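Local coordinates for natterin-like protein (Lethenteron camtschaticum, PDB 6IUL) that is a cytotoxic immune protein that probably binds cell-surface glycans through its jacalin-like lectin domain and forms membrane pores through an aerolysin-like module, at residues 29-37 / 59-69. Numbering follows the deposited sequence.
Sequences TLQKLSVSV and AMDSSAKEFEF
S36 and D61 meet at the turn, where D61 N gives a straight hydrogen bond to S36 OG (3.0 Å, 163°). With OG anti to the carbonyl carbon (chi1 -70°), S36 also faces M60 SD; M60, bent at chi2 and chi3, lays CE 3.3 Å from S34 OG. D61 OD1 closes an Asx turn, taking S63 N from above the carboxylate plane and S63 OG through its syn lone pair; S63 OG accepts from V37 N. Strands 30-37 and 65-68 run antiparallel, with L33-F67 and V35-K65 as hydrogen-bonded pairs; 65-68 is outermost in a four-stranded sheet of the jacalin-like lectin domain. L33, V35 and F67 point onto F102. On the face of K32, S34, E66 and E68, extended K32 makes a cation-pi contact with W48 and a salt bridge, NZ to E66 OE2, whose hydrogen bond is weak (3.4 Å). At the classic beta bulge where Q31 and K32 face W48, Q31 NE2 gives a bent hydrogen bond to the anti lone pair of E68 OE1, 28° out of the Q31 amide plane. The F69 ring edge meets Q31 O, F69 CE1 lies 3.7 Å from L30 CD2, and F67 CE1 sits over one F69 ring face.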
loop_
_atom_site.group_PDB
_atom_site.type_symbol
_atom_site.label_atom_id
_atom_site.label_comp_id
_atom_site.label_asym_id
_atom_site.label_seq_id
_atom_site.Cartn_x
_atom_site.Cartn_y
_atom_site.Cartn_z
ATOM N N THR A 29 16.093 19.168 -4.820
ATOM C CA THR A 29 16.093 19.896 -3.596
ATOM C C THR A 29 17.403 19.743 -2.820
ATOM O O THR A 29 18.257 18.950 -3.130
ATOM C CB THR A 29 14.922 19.433 -2.701
ATOM O OG1 THR A 29 15.012 18.042 -2.430
ATOM C CG2 THR A 29 13.591 19.716 -3.375
ATOM N N LEU A 30 17.549 20.546 -1.790
ATOM C CA LEU A 30 18.755 20.577 -0.994
ATOM C C LEU A 30 18.925 19.266 -0.251
ATOM O O LEU A 30 18.046 18.888 0.495
ATOM C CB LEU A 30 18.688 21.738 0.007
ATOM C CG LEU A 30 19.862 21.837 0.980
ATOM C CD1 LEU A 30 21.156 22.165 0.227
ATOM C CD2 LEU A 30 19.578 22.874 2.074
ATOM N N GLN A 31 20.066 18.607 -0.449
ATOM C CA GLN A 31 20.383 17.359 0.221
ATOM C C GLN A 31 21.452 17.546 1.287
ATOM O O GLN A 31 21.373 16.951 2.373
ATOM C CB GLN A 31 20.849 16.285 -0.772
ATOM C CG GLN A 31 21.151 14.984 -0.038
ATOM C CD GLN A 31 21.228 13.736 -0.879
ATOM O OE1 GLN A 31 20.980 13.738 -2.088
ATOM N NE2 GLN A 31 21.667 12.658 -0.229
ATOM N N LYS A 32 22.449 18.368 0.979
ATOM C CA LYS A 32 23.568 18.533 1.842
ATOM C C LYS A 32 24.178 19.936 1.711
ATOM O O LYS A 32 24.258 20.487 0.633
ATOM C CB LYS A 32 24.611 17.477 1.492
ATOM C CG LYS A 32 25.820 17.383 2.418
ATOM C CD LYS A 32 26.759 16.262 1.906
ATOM C CE LYS A 32 27.976 16.096 2.770
ATOM N NZ LYS A 32 28.724 14.848 2.388
ATOM N N LEU A 33 24.681 20.462 2.824
ATOM C CA LEU A 33 25.337 21.752 2.865
ATOM C C LEU A 33 26.608 21.657 3.688
ATOM O O LEU A 33 26.653 20.984 4.720
ATOM C CB LEU A 33 24.425 22.724 3.562
ATOM C CG LEU A 33 24.922 24.105 3.857
ATOM C CD1 LEU A 33 25.192 24.791 2.544
ATOM C CD2 LEU A 33 23.946 24.960 4.686
ATOM N N SER A 34 27.647 22.350 3.250
ATOM C CA SER A 34 28.867 22.479 4.002
ATOM C C SER A 34 29.334 23.943 3.993
ATOM O O SER A 34 29.324 24.590 2.964
ATOM C CB SER A 34 29.933 21.549 3.414
ATOM O OG SER A 34 31.139 21.715 4.104
ATOM N N VAL A 35 29.760 24.442 5.158
ATOM C CA VAL A 35 30.043 25.838 5.358
ATOM C C VAL A 35 31.418 26.030 6.001
ATOM O O VAL A 35 31.782 25.371 6.998
ATOM C CB VAL A 35 28.984 26.513 6.256
ATOM C CG1 VAL A 35 29.270 28.001 6.438
ATOM C CG2 VAL A 35 27.590 26.371 5.661
ATOM N N SER A 36 32.183 26.932 5.410
ATOM C CA SER A 36 33.440 27.373 5.950
ATOM C C SER A 36 33.262 28.775 6.528
ATOM O O SER A 36 32.607 29.634 5.926
ATOM C CB SER A 36 34.550 27.390 4.876
ATOM O OG SER A 36 34.907 26.059 4.495
ATOM N N VAL A 37 33.834 28.987 7.711
ATOM C CA VAL A 37 33.742 30.263 8.414
ATOM C C VAL A 37 35.150 30.841 8.672
ATOM O O VAL A 37 36.087 30.126 8.909
ATOM C CB VAL A 37 32.983 30.122 9.721
ATOM C CG1 VAL A 37 31.573 29.631 9.454
ATOM C CG2 VAL A 37 33.682 29.181 10.702
ATOM N N ALA A 59 35.088 30.506 -0.595
ATOM C CA ALA A 59 36.252 29.629 -0.432
ATOM C C ALA A 59 36.026 28.646 0.692
ATOM O O ALA A 59 35.494 29.002 1.739
ATOM C CB ALA A 59 37.478 30.474 -0.119
ATOM N N MET A 60 36.422 27.399 0.471
ATOM C CA MET A 60 36.277 26.355 1.475
ATOM C C MET A 60 37.634 25.964 2.045
ATOM O O MET A 60 38.600 25.817 1.281
ATOM C CB MET A 60 35.580 25.111 0.881
ATOM C CG MET A 60 34.163 25.390 0.396
ATOM S SD MET A 60 33.050 25.661 1.773
ATOM C CE MET A 60 32.746 23.968 2.294
ATOM N N ASP A 61 37.694 25.735 3.361
ATOM C CA ASP A 61 38.935 25.370 4.023
ATOM C C ASP A 61 38.698 24.252 5.061
ATOM O O ASP A 61 37.629 23.687 5.106
ATOM C CB ASP A 61 39.616 26.608 4.610
ATOM C CG ASP A 61 38.785 27.303 5.710
ATOM O OD1 ASP A 61 37.807 26.692 6.241
ATOM O OD2 ASP A 61 39.125 28.477 6.034
ATOM N N SER A 62 39.704 23.963 5.884
ATOM C CA SER A 62 39.658 22.912 6.869
ATOM C C SER A 62 38.649 23.199 8.004
ATOM O O SER A 62 38.270 22.299 8.733
ATOM C CB SER A 62 41.062 22.671 7.437
ATOM O OG SER A 62 41.458 23.798 8.249
ATOM N N SER A 63 38.157 24.428 8.134
ATOM C CA SER A 63 37.108 24.691 9.104
ATOM C C SER A 63 35.734 24.198 8.705
ATOM O O SER A 63 34.774 24.481 9.415
ATOM C CB SER A 63 36.989 26.199 9.372
ATOM O OG SER A 63 36.175 26.889 8.392
ATOM N N ALA A 64 35.586 23.495 7.588
ATOM C CA ALA A 64 34.241 23.257 7.030
ATOM C C ALA A 64 33.417 22.281 7.897
ATOM O O ALA A 64 33.939 21.257 8.298
ATOM C CB ALA A 64 34.338 22.726 5.606
ATOM N N LYS A 65 32.138 22.616 8.143
ATOM C CA LYS A 65 31.204 21.728 8.827
ATOM C C LYS A 65 30.028 21.500 7.926
ATOM O O LYS A 65 29.560 22.420 7.221
ATOM C CB LYS A 65 30.729 22.334 10.148
ATOM C CG LYS A 65 31.796 22.432 11.242
ATOM C CD LYS A 65 32.749 21.225 11.248
ATOM C CE LYS A 65 33.797 21.298 12.352
ATOM N NZ LYS A 65 33.442 20.269 13.356
ATOM N N GLU A 66 29.504 20.282 7.952
ATOM C CA GLU A 66 28.473 19.905 7.027
ATOM C C GLU A 66 27.232 19.366 7.724
ATOM O O GLU A 66 27.289 19.008 8.885
ATOM C CB GLU A 66 29.005 18.893 6.013
ATOM C CG GLU A 66 29.610 17.648 6.575
ATOM C CD GLU A 66 30.069 16.679 5.471
ATOM O OE1 GLU A 66 30.782 17.127 4.548
ATOM O OE2 GLU A 66 29.736 15.468 5.546
ATOM N N PHE A 67 26.130 19.307 6.973
ATOM C CA PHE A 67 24.875 18.793 7.416
ATOM C C PHE A 67 24.207 18.112 6.236
ATOM O O PHE A 67 24.058 18.725 5.152
ATOM C CB PHE A 67 23.959 19.926 7.912
ATOM C CG PHE A 67 22.653 19.425 8.510
ATOM C CD1 PHE A 67 21.562 19.161 7.693
ATOM C CD2 PHE A 67 22.550 19.159 9.880
ATOM C CE1 PHE A 67 20.362 18.690 8.223
ATOM C CE2 PHE A 67 21.360 18.682 10.422
ATOM C CZ PHE A 67 20.259 18.457 9.599
ATOM N N GLU A 68 23.790 16.873 6.433
ATOM C CA GLU A 68 23.061 16.136 5.399
ATOM C C GLU A 68 21.658 15.822 5.866
ATOM O O GLU A 68 21.474 15.298 6.960
ATOM C CB GLU A 68 23.778 14.840 5.050
ATOM C CG GLU A 68 23.096 14.154 3.866
ATOM C CD GLU A 68 23.949 13.089 3.188
ATOM O OE1 GLU A 68 23.674 12.733 2.021
ATOM O OE2 GLU A 68 24.866 12.592 3.840
ATOM N N PHE A 69 20.681 16.158 5.031
ATOM C CA PHE A 69 19.291 15.928 5.330
ATOM C C PHE A 69 18.922 14.466 5.149
ATOM O O PHE A 69 19.350 13.839 4.177
ATOM C CB PHE A 69 18.392 16.792 4.417
ATOM C CG PHE A 69 18.366 18.240 4.834
ATOM C CD1 PHE A 69 19.359 19.093 4.467
ATOM C CD2 PHE A 69 17.355 18.720 5.620
ATOM C CE1 PHE A 69 19.355 20.437 4.873
ATOM C CE2 PHE A 69 17.339 20.043 6.016
ATOM C CZ PHE A 69 18.355 20.904 5.641
HETATM O O HOH W 1 32.612 25.956 9.551
HETATM O O HOH W 2 38.522 30.025 8.296
#